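Local coordinates for Lys-gingipain W83 (Porphyromonas gingivalis, PDB 6I9A), which cleaves proteins as a secreted cysteine endopeptidase with a strong preference for lysine at P1, and may act as a virulence factor in periodontal disease, at residues L17-A22 against A57-F62; K29-W34 against Y117-S122; D111-M116 against A335-G340; S218-A223 against F254-P259. All blocks are in the same frame, centred on the assembly; numbering follows the deposited sequence.

Interaction 1: L17-A22 against A57-F62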
loop_
_atom_site.group_PDB
_atom_site.type_symbol
_atom_site.label_atom_id
_atom_site.label_comp_id
_atom_site.label_asym_id
_atom_site.label_seq_id
_atom_site.Cartn_x
_atom_site.Cartn_y
_atom_site.Cartn_z
ATOM N N LEU A 17 -12.535 2.295 -6.762
ATOM C CA LEU A 17 -12.831 3.348 -7.708
ATOM C C LEU A 17 -11.483 3.747 -8.312
ATOM O O LEU A 17 -10.531 4.045 -7.560
ATOM C CB LEU A 17 -13.487 4.526 -6.960
ATOM C CG LEU A 17 -13.710 5.771 -7.790
ATOM C CD1 LEU A 17 -14.673 5.507 -8.967
ATOM C CD2 LEU A 17 -14.354 6.861 -6.953
ATOM N N VAL A 18 -11.386 3.755 -9.634
ATOM C CA VAL A 18 -10.189 4.154 -10.333
ATOM C C VAL A 18 -10.461 5.415 -11.105
ATOM O O VAL A 18 -11.426 5.465 -11.892
ATOM C CB VAL A 18 -9.692 3.036 -11.292
ATOM C CG1 VAL A 18 -8.417 3.461 -12.030
ATOM C CG2 VAL A 18 -9.510 1.708 -10.553
ATOM N N VAL A 19 -9.667 6.461 -10.901
ATOM C CA VAL A 19 -9.744 7.689 -11.726
ATOM C C VAL A 19 -8.396 7.891 -12.372
ATOM O O VAL A 19 -7.385 7.981 -11.667
ATOM C CB VAL A 19 -10.139 8.905 -10.858
ATOM C CG1 VAL A 19 -10.128 10.176 -11.713
ATOM C CG2 VAL A 19 -11.504 8.678 -10.173
ATOM N N ALA A 20 -8.368 7.828 -13.705
ATOM C CA ALA A 20 -7.140 7.795 -14.442
ATOM C C ALA A 20 -7.084 8.843 -15.523
ATOM O O ALA A 20 -8.083 9.115 -16.216
ATOM C CB ALA A 20 -6.969 6.422 -15.072
ATOM N N GLY A 21 -5.878 9.305 -15.819
ATOM C CA GLY A 21 -5.709 10.148 -16.983
ATOM C C GLY A 21 -6.058 9.325 -18.205
ATOM O O GLY A 21 -5.705 8.133 -18.332
ATOM N N ALA A 22 -6.704 9.979 -19.167
ATOM C CA ALA A 22 -7.151 9.308 -20.385
ATOM C C ALA A 22 -6.029 8.634 -21.177
ATOM O O ALA A 22 -6.291 7.643 -21.879
ATOM C CB ALA A 22 -7.894 10.321 -21.255
ATOM N N ALA A 57 -11.453 20.467 -8.953
ATOM C CA ALA A 57 -12.811 20.556 -8.450
ATOM C C ALA A 57 -13.745 19.498 -9.054
ATOM O O ALA A 57 -14.533 18.896 -8.324
ATOM C CB ALA A 57 -13.379 21.940 -8.722
ATOM N N SER A 58 -13.661 19.262 -10.383
ATOM C CA SER A 58 -14.580 18.318 -11.008
ATOM C C SER A 58 -14.217 16.887 -10.577
ATOM O O SER A 58 -15.108 16.089 -10.310
ATOM C CB SER A 58 -14.548 18.484 -12.532
ATOM O OG SER A 58 -13.345 18.010 -13.133
ATOM N N ILE A 59 -12.917 16.575 -10.547
ATOM C CA ILE A 59 -12.504 15.221 -10.197
ATOM C C ILE A 59 -12.892 14.919 -8.749
ATOM O O ILE A 59 -13.413 13.836 -8.454
ATOM C CB ILE A 59 -10.973 15.065 -10.440
ATOM C CG1 ILE A 59 -10.667 15.106 -11.950
ATOM C CG2 ILE A 59 -10.441 13.763 -9.758
ATOM C CD1 ILE A 59 -9.213 15.360 -12.241
ATOM N N LYS A 60 -12.661 15.884 -7.847
ATOM C CA LYS A 60 -13.034 15.689 -6.455
ATOM C C LYS A 60 -14.569 15.511 -6.316
ATOM O O LYS A 60 -15.046 14.617 -5.587
ATOM C CB LYS A 60 -12.525 16.872 -5.619
ATOM C CG LYS A 60 -12.846 16.764 -4.126
ATOM C CD LYS A 60 -12.000 17.823 -3.298
ATOM C CE LYS A 60 -12.271 19.240 -3.620
ATOM N NZ LYS A 60 -11.558 20.074 -2.616
ATOM N N ALA A 61 -15.364 16.370 -7.013
ATOM C CA ALA A 61 -16.810 16.244 -6.877
ATOM C C ALA A 61 -17.273 14.870 -7.391
ATOM O O ALA A 61 -18.164 14.271 -6.789
ATOM C CB ALA A 61 -17.507 17.364 -7.639
ATOM N N PHE A 62 -16.675 14.388 -8.486
ATOM C CA PHE A 62 -16.987 13.077 -9.056
ATOM C C PHE A 62 -16.718 11.973 -8.037
ATOM O O PHE A 62 -17.548 11.097 -7.803
ATOM C CB PHE A 62 -16.167 12.879 -10.332
ATOM C CG PHE A 62 -16.341 11.485 -10.911
ATOM C CD1 PHE A 62 -17.501 11.138 -11.595
ATOM C CD2 PHE A 62 -15.397 10.480 -10.663
ATOM C CE1 PHE A 62 -17.658 9.848 -12.128
ATOM C CE2 PHE A 62 -15.583 9.188 -11.144
ATOM C CZ PHE A 62 -16.704 8.886 -11.878
#

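Interaction 2: K29-W34 against Y117-S122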
loop_
_atom_site.group_PDB
_atom_site.type_symbol
_atom_site.label_atom_id
_atom_site.label_comp_id
_atom_site.label_asym_id
_atom_site.label_seq_id
_atom_site.Cartn_x
_atom_site.Cartn_y
_atom_site.Cartn_z
ATOM N N LYS A 29 -4.770 -1.596 -18.623
ATOM C CA LYS A 29 -5.577 -2.817 -18.755
ATOM C C LYS A 29 -5.013 -4.067 -18.024
ATOM O O LYS A 29 -5.806 -4.718 -17.350
ATOM C CB LYS A 29 -5.840 -3.141 -20.238
ATOM C CG LYS A 29 -6.958 -4.180 -20.347
ATOM C CD LYS A 29 -7.737 -4.178 -21.650
ATOM C CE LYS A 29 -8.506 -5.485 -21.809
ATOM N NZ LYS A 29 -9.405 -5.812 -20.654
ATOM N N PRO A 30 -3.723 -4.446 -18.121
ATOM C CA PRO A 30 -3.293 -5.682 -17.443
ATOM C C PRO A 30 -3.434 -5.594 -15.929
ATOM O O PRO A 30 -3.683 -6.599 -15.248
ATOM C CB PRO A 30 -1.818 -5.846 -17.848
ATOM C CG PRO A 30 -1.650 -5.000 -19.068
ATOM C CD PRO A 30 -2.642 -3.883 -18.967
ATOM N N TRP A 31 -3.302 -4.364 -15.378
ATOM C CA TRP A 31 -3.458 -4.185 -13.927
ATOM C C TRP A 31 -4.937 -4.337 -13.571
ATOM O O TRP A 31 -5.268 -5.053 -12.599
ATOM C CB TRP A 31 -2.923 -2.801 -13.556
ATOM C CG TRP A 31 -2.888 -2.480 -12.089
ATOM C CD1 TRP A 31 -1.918 -2.841 -11.182
ATOM C CD2 TRP A 31 -3.799 -1.622 -11.378
ATOM N NE1 TRP A 31 -2.176 -2.248 -9.956
ATOM C CE2 TRP A 31 -3.312 -1.486 -10.062
ATOM C CE3 TRP A 31 -4.965 -0.932 -11.738
ATOM C CZ2 TRP A 31 -3.956 -0.705 -9.103
ATOM C CZ3 TRP A 31 -5.607 -0.142 -10.796
ATOM C CH2 TRP A 31 -5.111 -0.043 -9.485
ATOM N N LEU A 32 -5.840 -3.716 -14.335
ATOM C CA LEU A 32 -7.277 -3.887 -14.069
ATOM C C LEU A 32 -7.717 -5.342 -14.227
ATOM O O LEU A 32 -8.520 -5.850 -13.437
ATOM C CB LEU A 32 -8.091 -2.995 -15.037
ATOM C CG LEU A 32 -7.836 -1.492 -14.890
ATOM C CD1 LEU A 32 -8.491 -0.757 -16.031
ATOM C CD2 LEU A 32 -8.244 -0.949 -13.501
ATOM N N THR A 33 -7.176 -6.037 -15.213
ATOM C CA THR A 33 -7.523 -7.453 -15.431
ATOM C C THR A 33 -7.194 -8.261 -14.182
ATOM O O THR A 33 -8.002 -9.035 -13.679
ATOM C CB THR A 33 -6.820 -8.001 -16.653
ATOM O OG1 THR A 33 -7.308 -7.297 -17.804
ATOM C CG2 THR A 33 -7.001 -9.506 -16.816
ATOM N N TRP A 34 -5.955 -8.102 -13.676
ATOM C CA TRP A 34 -5.525 -8.841 -12.475
ATOM C C TRP A 34 -6.328 -8.456 -11.238
ATOM O O TRP A 34 -6.724 -9.321 -10.469
ATOM C CB TRP A 34 -4.032 -8.657 -12.263
ATOM C CG TRP A 34 -3.529 -9.099 -10.927
ATOM C CD1 TRP A 34 -2.939 -8.284 -9.999
ATOM C CD2 TRP A 34 -3.621 -10.396 -10.316
ATOM N NE1 TRP A 34 -2.577 -8.999 -8.895
ATOM C CE2 TRP A 34 -2.996 -10.300 -9.051
ATOM C CE3 TRP A 34 -4.136 -11.649 -10.730
ATOM C CZ2 TRP A 34 -2.901 -11.389 -8.186
ATOM C CZ3 TRP A 34 -4.051 -12.715 -9.855
ATOM C CH2 TRP A 34 -3.427 -12.593 -8.615
ATOM N N TYR A 117 -9.072 4.160 1.111
ATOM C CA TYR A 117 -7.618 4.031 1.012
ATOM C C TYR A 117 -7.176 4.505 -0.345
ATOM O O TYR A 117 -7.559 3.906 -1.369
ATOM C CB TYR A 117 -7.230 2.567 1.164
ATOM C CG TYR A 117 -7.153 2.014 2.568
ATOM C CD1 TYR A 117 -6.872 2.843 3.667
ATOM C CD2 TYR A 117 -7.226 0.643 2.799
ATOM C CE1 TYR A 117 -6.695 2.307 4.942
ATOM C CE2 TYR A 117 -7.060 0.099 4.071
ATOM C CZ TYR A 117 -6.775 0.940 5.135
ATOM O OH TYR A 117 -6.609 0.433 6.405
ATOM N N THR A 118 -6.425 5.596 -0.397
ATOM C CA THR A 118 -6.055 6.257 -1.622
ATOM C C THR A 118 -4.605 6.090 -1.924
ATOM O O THR A 118 -3.740 6.256 -1.044
ATOM C CB THR A 118 -6.422 7.753 -1.476
ATOM O OG1 THR A 118 -7.845 7.822 -1.237
ATOM C CG2 THR A 118 -6.107 8.572 -2.702
ATOM N N PHE A 119 -4.292 5.835 -3.189
ATOM C CA PHE A 119 -2.908 5.748 -3.644
ATOM C C PHE A 119 -2.848 6.325 -5.027
ATOM O O PHE A 119 -3.855 6.388 -5.741
ATOM C CB PHE A 119 -2.368 4.314 -3.577
ATOM C CG PHE A 119 -3.180 3.314 -4.386
ATOM C CD1 PHE A 119 -2.878 3.075 -5.724
ATOM C CD2 PHE A 119 -4.196 2.554 -3.781
ATOM C CE1 PHE A 119 -3.561 2.109 -6.439
ATOM C CE2 PHE A 119 -4.898 1.622 -4.527
ATOM C CZ PHE A 119 -4.567 1.392 -5.836
ATOM N N ARG A 120 -1.637 6.699 -5.441
ATOM C CA ARG A 120 -1.418 7.324 -6.731
ATOM C C ARG A 120 -0.359 6.582 -7.514
ATOM O O ARG A 120 0.798 6.498 -7.092
ATOM C CB ARG A 120 -1.054 8.815 -6.575
ATOM C CG ARG A 120 -0.687 9.510 -7.889
ATOM C CD ARG A 120 -0.247 10.939 -7.667
ATOM N NE ARG A 120 -1.336 11.826 -7.262
ATOM C CZ ARG A 120 -1.854 12.766 -8.054
ATOM N NH1 ARG A 120 -1.541 12.809 -9.367
ATOM N NH2 ARG A 120 -2.710 13.639 -7.565
ATOM N N MET A 121 -0.755 6.020 -8.667
ATOM C CA MET A 121 0.140 5.413 -9.631
ATOM C C MET A 121 0.610 6.560 -10.499
ATOM O O MET A 121 0.012 6.855 -11.543
ATOM C CB MET A 121 -0.611 4.339 -10.430
ATOM C CG MET A 121 -1.280 3.283 -9.543
ATOM S SD MET A 121 -0.146 1.971 -9.065
ATOM C CE MET A 121 -0.333 1.035 -10.450
ATOM N N SER A 122 1.629 7.288 -10.047
ATOM C CA SER A 122 2.087 8.486 -10.763
ATOM C C SER A 122 3.052 8.110 -11.875
ATOM O O SER A 122 4.126 7.528 -11.610
ATOM C CB SER A 122 2.768 9.455 -9.794
ATOM O OG SER A 122 3.187 10.548 -10.599
#

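Interaction 3: D111-M116 against A335-G340. With CA (calcium ion), chain G.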
loop_
_atom_site.group_PDB
_atom_site.type_symbol
_atom_site.label_atom_id
_atom_site.label_comp_id
_atom_site.label_asym_id
_atom_site.label_seq_id
_atom_site.Cartn_x
_atom_site.Cartn_y
_atom_site.Cartn_z
ATOM N N ASP A 111 -14.506 15.752 8.238
ATOM C CA ASP A 111 -13.283 15.683 9.025
ATOM C C ASP A 111 -12.062 15.437 8.116
ATOM O O ASP A 111 -12.155 15.489 6.878
ATOM C CB ASP A 111 -13.462 14.647 10.130
ATOM C CG ASP A 111 -13.520 13.227 9.671
ATOM O OD1 ASP A 111 -13.187 12.959 8.452
ATOM O OD2 ASP A 111 -13.860 12.352 10.483
ATOM N N TYR A 112 -10.903 15.173 8.745
ATOM C CA TYR A 112 -9.697 14.974 7.928
ATOM C C TYR A 112 -9.308 13.501 7.755
ATOM O O TYR A 112 -8.232 13.182 7.216
ATOM C CB TYR A 112 -8.505 15.804 8.424
ATOM C CG TYR A 112 -8.172 15.634 9.894
ATOM C CD1 TYR A 112 -7.773 14.395 10.403
ATOM C CD2 TYR A 112 -8.288 16.697 10.780
ATOM C CE1 TYR A 112 -7.482 14.223 11.757
ATOM C CE2 TYR A 112 -7.976 16.544 12.125
ATOM C CZ TYR A 112 -7.581 15.298 12.610
ATOM O OH TYR A 112 -7.280 15.111 13.944
ATOM N N PHE A 113 -10.179 12.588 8.208
ATOM C CA PHE A 113 -9.943 11.176 8.021
ATOM C C PHE A 113 -10.478 10.705 6.678
ATOM O O PHE A 113 -11.666 10.944 6.381
ATOM C CB PHE A 113 -10.589 10.337 9.105
ATOM C CG PHE A 113 -9.995 10.519 10.472
ATOM C CD1 PHE A 113 -8.878 9.796 10.862
ATOM C CD2 PHE A 113 -10.523 11.454 11.354
ATOM C CE1 PHE A 113 -8.337 9.952 12.152
ATOM C CE2 PHE A 113 -9.979 11.612 12.635
ATOM C CZ PHE A 113 -8.880 10.861 13.020
ATOM N N PRO A 114 -9.679 10.043 5.869
ATOM C CA PRO A 114 -10.190 9.528 4.589
ATOM C C PRO A 114 -11.333 8.551 4.734
ATOM O O PRO A 114 -11.387 7.768 5.705
ATOM C CB PRO A 114 -8.984 8.778 3.989
ATOM C CG PRO A 114 -7.791 9.424 4.654
ATOM C CD PRO A 114 -8.251 9.720 6.061
ATOM N N GLU A 115 -12.202 8.524 3.714
ATOM C CA GLU A 115 -13.262 7.502 3.564
ATOM C C GLU A 115 -12.792 6.300 2.788
ATOM O O GLU A 115 -13.477 5.276 2.845
ATOM C CB GLU A 115 -14.480 8.135 2.850
ATOM C CG GLU A 115 -15.504 8.702 3.847
ATOM C CD GLU A 115 -14.908 9.693 4.821
ATOM O OE1 GLU A 115 -14.683 9.294 5.987
ATOM O OE2 GLU A 115 -14.640 10.856 4.433
ATOM N N MET A 116 -11.684 6.431 2.024
ATOM C CA MET A 116 -11.167 5.400 1.159
ATOM C C MET A 116 -9.659 5.332 1.299
ATOM O O MET A 116 -9.028 6.391 1.462
ATOM C CB MET A 116 -11.498 5.716 -0.310
ATOM C CG MET A 116 -13.000 5.647 -0.622
ATOM S SD MET A 116 -13.441 6.459 -2.189
ATOM C CE MET A 116 -13.350 8.201 -1.673
ATOM N N ALA A 335 -1.467 6.420 14.904
ATOM C CA ALA A 335 -0.613 6.547 16.086
ATOM C C ALA A 335 -0.235 8.017 16.320
ATOM O O ALA A 335 -0.231 8.466 17.484
ATOM C CB ALA A 335 0.641 5.689 15.896
ATOM N N ALA A 336 0.102 8.759 15.252
ATOM C CA ALA A 336 0.426 10.164 15.438
ATOM C C ALA A 336 -0.802 10.921 15.974
ATOM O O ALA A 336 -0.663 11.883 16.744
ATOM C CB ALA A 336 0.877 10.753 14.111
ATOM N N THR A 337 -2.023 10.498 15.550
ATOM C CA THR A 337 -3.235 11.149 16.021
ATOM C C THR A 337 -3.461 10.787 17.481
ATOM O O THR A 337 -3.810 11.670 18.312
ATOM C CB THR A 337 -4.426 10.680 15.151
ATOM O OG1 THR A 337 -4.141 10.986 13.768
ATOM C CG2 THR A 337 -5.695 11.423 15.511
ATOM N N HIS A 338 -3.324 9.514 17.836
ATOM C CA HIS A 338 -3.534 9.070 19.200
ATOM C C HIS A 338 -2.593 9.788 20.149
ATOM O O HIS A 338 -2.989 10.158 21.273
ATOM C CB HIS A 338 -3.334 7.533 19.293
ATOM C CG HIS A 338 -3.710 6.958 20.594
ATOM N ND1 HIS A 338 -4.999 7.039 21.060
ATOM C CD2 HIS A 338 -2.955 6.268 21.477
ATOM C CE1 HIS A 338 -5.004 6.376 22.212
ATOM N NE2 HIS A 338 -3.781 5.889 22.490
ATOM N N ALA A 339 -1.329 10.007 19.743
ATOM C CA ALA A 339 -0.355 10.720 20.578
ATOM C C ALA A 339 -0.895 12.084 20.995
ATOM O O ALA A 339 -0.795 12.485 22.151
ATOM C CB ALA A 339 0.953 10.845 19.806
ATOM N N GLY A 340 -1.499 12.809 20.029
ATOM C CA GLY A 340 -2.109 14.101 20.358
ATOM C C GLY A 340 -3.281 13.933 21.319
ATOM O O GLY A 340 -3.454 14.704 22.272
HETATM CA CA CA G . -13.870 11.495 6.734
HETATM O O HOH W 1 -14.104 10.271 8.772
HETATM O O HOH W 2 -13.453 13.544 5.502
#

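Interaction 4: S218-A223 against F254-P259. With CA (calcium ion), chain H.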
loop_
_atom_site.group_PDB
_atom_site.type_symbol
_atom_site.label_atom_id
_atom_site.label_comp_id
_atom_site.label_asym_id
_atom_site.label_seq_id
_atom_site.Cartn_x
_atom_site.Cartn_y
_atom_site.Cartn_z
ATOM N N SER A 218 15.101 14.857 1.155
ATOM C CA SER A 218 14.901 15.933 0.203
ATOM C C SER A 218 13.875 15.458 -0.823
ATOM O O SER A 218 13.422 14.307 -0.784
ATOM C CB SER A 218 16.188 16.360 -0.491
ATOM O OG SER A 218 16.509 15.389 -1.478
ATOM N N GLU A 219 13.522 16.316 -1.787
ATOM C CA GLU A 219 12.516 15.907 -2.783
ATOM C C GLU A 219 12.990 14.752 -3.610
ATOM O O GLU A 219 12.162 14.000 -4.116
ATOM C CB GLU A 219 12.229 17.063 -3.764
ATOM C CG GLU A 219 11.743 18.366 -3.090
ATOM C CD GLU A 219 12.831 19.376 -2.697
ATOM O OE1 GLU A 219 14.017 18.981 -2.582
ATOM O OE2 GLU A 219 12.486 20.563 -2.492
ATOM N N THR A 220 14.319 14.603 -3.748
ATOM C CA THR A 220 14.887 13.605 -4.658
ATOM C C THR A 220 15.864 12.668 -3.982
ATOM O O THR A 220 16.637 11.986 -4.675
ATOM C CB THR A 220 15.559 14.317 -5.864
ATOM O OG1 THR A 220 16.575 15.195 -5.364
ATOM C CG2 THR A 220 14.564 15.067 -6.713
ATOM N N ALA A 221 15.840 12.572 -2.638
ATOM C CA ALA A 221 16.798 11.709 -1.974
ATOM C C ALA A 221 16.390 11.376 -0.568
ATOM O O ALA A 221 15.800 12.186 0.159
ATOM C CB ALA A 221 18.202 12.370 -1.910
ATOM N N TRP A 222 16.848 10.204 -0.118
ATOM C CA TRP A 222 17.099 9.933 1.296
ATOM C C TRP A 222 18.464 10.596 1.519
ATOM O O TRP A 222 19.429 10.269 0.820
ATOM C CB TRP A 222 17.107 8.435 1.608
ATOM C CG TRP A 222 15.759 7.807 1.484
ATOM C CD1 TRP A 222 14.544 8.433 1.437
ATOM C CD2 TRP A 222 15.488 6.409 1.559
ATOM N NE1 TRP A 222 13.537 7.500 1.444
ATOM C CE2 TRP A 222 14.091 6.245 1.514
ATOM C CE3 TRP A 222 16.303 5.260 1.625
ATOM C CZ2 TRP A 222 13.467 4.987 1.639
ATOM C CZ3 TRP A 222 15.685 4.009 1.679
ATOM C CH2 TRP A 222 14.283 3.882 1.677
ATOM N N ALA A 223 18.571 11.572 2.419
ATOM C CA ALA A 223 19.721 12.470 2.373
ATOM C C ALA A 223 21.002 11.959 3.018
ATOM O O ALA A 223 22.092 12.348 2.550
ATOM C CB ALA A 223 19.354 13.817 2.974
ATOM N N PHE A 254 5.042 15.184 -4.851
ATOM C CA PHE A 254 4.880 14.706 -6.215
ATOM C C PHE A 254 4.442 15.763 -7.208
ATOM O O PHE A 254 4.264 15.429 -8.395
ATOM C CB PHE A 254 3.943 13.467 -6.245
ATOM C CG PHE A 254 2.582 13.723 -5.652
ATOM C CD1 PHE A 254 2.304 13.380 -4.328
ATOM C CD2 PHE A 254 1.574 14.267 -6.421
ATOM C CE1 PHE A 254 1.044 13.639 -3.776
ATOM C CE2 PHE A 254 0.320 14.549 -5.871
ATOM C CZ PHE A 254 0.041 14.208 -4.557
ATOM N N ASP A 255 4.354 17.060 -6.817
ATOM C CA ASP A 255 4.229 18.155 -7.772
ATOM C C ASP A 255 5.543 18.952 -7.886
ATOM O O ASP A 255 5.538 20.051 -8.464
ATOM C CB ASP A 255 3.080 19.080 -7.371
ATOM C CG ASP A 255 3.403 19.978 -6.209
ATOM O OD1 ASP A 255 4.315 19.619 -5.421
ATOM O OD2 ASP A 255 2.760 21.058 -6.089
ATOM N N TYR A 256 6.658 18.388 -7.446
ATOM C CA TYR A 256 7.946 19.042 -7.566
ATOM C C TYR A 256 8.316 19.229 -9.052
ATOM O O TYR A 256 7.805 18.526 -9.942
ATOM C CB TYR A 256 8.998 18.206 -6.843
ATOM C CG TYR A 256 10.370 18.848 -6.756
ATOM C CD1 TYR A 256 10.545 20.103 -6.149
ATOM C CD2 TYR A 256 11.505 18.153 -7.154
ATOM C CE1 TYR A 256 11.825 20.647 -5.973
ATOM C CE2 TYR A 256 12.777 18.699 -7.003
ATOM C CZ TYR A 256 12.927 19.959 -6.449
ATOM O OH TYR A 256 14.199 20.485 -6.343
ATOM N N VAL A 257 9.242 20.165 -9.319
ATOM C CA VAL A 257 9.680 20.524 -10.680
ATOM C C VAL A 257 10.352 19.340 -11.382
ATOM O O VAL A 257 10.429 19.331 -12.614
ATOM C CB VAL A 257 10.584 21.786 -10.668
ATOM C CG1 VAL A 257 11.888 21.544 -9.906
ATOM C CG2 VAL A 257 10.850 22.313 -12.078
ATOM N N GLN A 258 10.838 18.364 -10.612
ATOM C CA GLN A 258 11.385 17.115 -11.121
ATOM C C GLN A 258 10.583 15.968 -10.516
ATOM O O GLN A 258 10.014 16.152 -9.441
ATOM C CB GLN A 258 12.883 16.970 -10.751
ATOM C CG GLN A 258 13.795 18.076 -11.347
ATOM C CD GLN A 258 13.785 18.183 -12.864
ATOM O OE1 GLN A 258 14.014 19.262 -13.426
ATOM N NE2 GLN A 258 13.519 17.093 -13.562
ATOM N N PRO A 259 10.576 14.767 -11.093
ATOM C CA PRO A 259 9.925 13.643 -10.411
ATOM C C PRO A 259 10.546 13.467 -9.013
ATOM O O PRO A 259 11.779 13.506 -8.822
ATOM C CB PRO A 259 10.245 12.434 -11.318
ATOM C CG PRO A 259 10.343 13.104 -12.705
ATOM C CD PRO A 259 11.120 14.347 -12.400
HETATM CA CA CA H . 5.334 14.569 -10.308
HETATM O O HOH W 3 14.370 22.231 -4.219
HETATM O O HOH W 4 7.077 15.925 -9.248
HETATM O O HOH W 5 4.497 16.658 -11.228
HETATM O O HOH W 6 7.087 14.665 -11.892
#

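Interaction 1: L17-A22 against A57-F62
V19 meets both I59 and F62, and L17 adds a second aliphatic group against F62; these four buried, apolar side chains make up the contact. In the aliphatic pair, V19 CG1 stands anti to its backbone N (chi1 177°) and meets I59 CG2 at 4.1 Å, the two side chains crossing obliquely. Their residues are also the nearest across the contact, with the CA atoms of V19 and I59 8.2 Å apart.

The aliphatic-to-aromatic contacts form around F62. The other methyl of V19, CG2, approaches the ring at its edge, close to the ring plane, and lies 4.2 Å from F62 CE2. L17 CD1 comes to the same carbon, F62 CE2, at 4.4 Å, but obliquely. V19 therefore divides its two branches between I59 and F62, which lie about one helical turn apart on the same side of the helix. All three contacts are ordinary van der Waals packing.

In the fold, helix 56-72 links strand 40-46 to strand 79-83 in a beta-alpha-beta crossover that passes over strand 14-20 between them, running nearly antiparallel to it at 168° with the short axes 10.9 Å apart. I63 extends the packing on L17 and V19, H45 of strand 40-46 meets the F62 ring edge-to-face, and K60, on another side of the helix, forms a salt bridge with E92.

Interaction 2: K29-W34 against Y117-S122
W31 reaches from helix 25-37 to F119 and M121 on strand 117-121, and its indole makes every contact between the two segments. From CB the chain sets CG anti to the backbone N (chi1 -175°), which carries the ring system off the helix toward the strand. At the five-membered ring the M121 methyl sits over one face: CE of M121 lies 3.8 Å from W31 NE1 and 4.1 Å from the ring centroid, 23° off the normal, a CH-pi contact. M121 SD follows obliquely, 5.2 Å from that centroid, giving a looser Met-aromatic contact. M121 was modelled in two conformers, and this account holds for one of them. The N-H at NE1 is spent on D362 OD2. Farther along, W31 CZ2 comes to F119 CE1 at 3.9 Å and W31 CH2 to F119 CZ at 4.0 Å; both indole carbons meet the phenyl edge near its plane, and F119 CZ in turn lies in the indole plane at its rim.

Helix 25-37 joins strand 14-20 to strand 40-46, whereas strand 117-121 is the outermost strand at the far side of the same parallel sheet. W31 bridges that span across A81 of strand 79-83, while helix 126-141 packs alongside, I133 touching W31 and I132 touching M121.

Interaction 3: D111-M116 against A335-G340
The rings of F113 and Y112, both from a calcium-binding loop ahead of strand 117-121, meet helix 325-342 at one methyl: F113 CZ touches T337 CG2 at 4.1 Å, the methyl lying obliquely to the ring, and Y112 OH reaches the same T337 CG2 at 4.3 Å. One face of the F113 ring carries Y112 CE1, 3.7 Å above the plane and toward the rim, while D111 CG lies at its edge, in plane. H6 also stacks on F113, W354 meets it edge-to-face, and H351 stacks on Y112. T337 presents its methyl because CG2 stands anti to the backbone N, leaving OG1 to bond with N333 O one turn back.

On the loop's other side the calcium is gripped by seven atoms. F113 gives its carbonyl O at 2.3 Å, and E115 binds through both carboxylate oxygens, OE1 and OE2, each at 2.5 Å; D111, D109 and two waters complete the shell. The same short loop thus holds the ion with its backbone and acidic groups and packs on the helix with its aromatic ones. D111 OD1 does double duty: it binds the calcium at 2.4 Å and closes an Asx turn by accepting from F113 N at 3.0 Å, the donor standing 69° out of the carboxylate plane.

Interaction 4: S218-A223 against F254-P259
A type I beta turn, S218 to A221, sits beside the cleft that holds the inhibitor and packs through E219 and T220 on Y256 and P259 of the calcium-binding loop ahead of helix 261-267. The main contact is a CH-pi one: E219 CG lies over the middle of the Y256 ring, 3.6 Å from its centroid and only 10° off the normal. V257 CG1, in one of two modelled conformers, covers the opposite face. A bend at chi2 of E219 (91°) lays the carboxylate over the ring as well, the planes 19° apart, with E219 OE2 3.5 Å from Y256 CE1. Water 3 ties the two polar ends together, donating to E219 OE2 at 3.1 Å and hydrogen-bonded to Y256 OH.

Beside this stack, T220 CG2 approaches Y256 CE2 obliquely and rests 3.8 Å from P259 O. The turn is braced from within by an ST turn, T220 N donating to S218 OG at 3.3 Å. S218, at the start of the turn, and A223, just beyond it, touch the bound inhibitor. On the metal side, F254 O binds the calcium directly at 2.4 Å; Y256 is linked to it through water 4, which donates to Y256 O at 2.8 Å and coordinates the ion at 2.5 Å.

How the interactions relate
Interactions 1 and 2 lie on opposite faces of the same parallel sheet, their centres 14 Å apart, and meet where V18 CG2 packs on L32 CD2 at 4.2 Å. Interaction 3 continues into interaction 2 along the chain, since M116 of the calcium loop runs straight into strand 117-121; M116 also touches I63 of the helix used in interaction 1. From the other end of that strand, R120 NE reaches F254 CE2 of interaction 4 at 3.5 Å, and S122 OG bonds to E263, which with F254 binds the calcium of interaction 4. Interaction 4 is the one beside the active site: 218-223 follows H216, the probable proton donor, 254-259 follows the nucleophile C249, and E219's side chain is about 7 Å from the inhibitor.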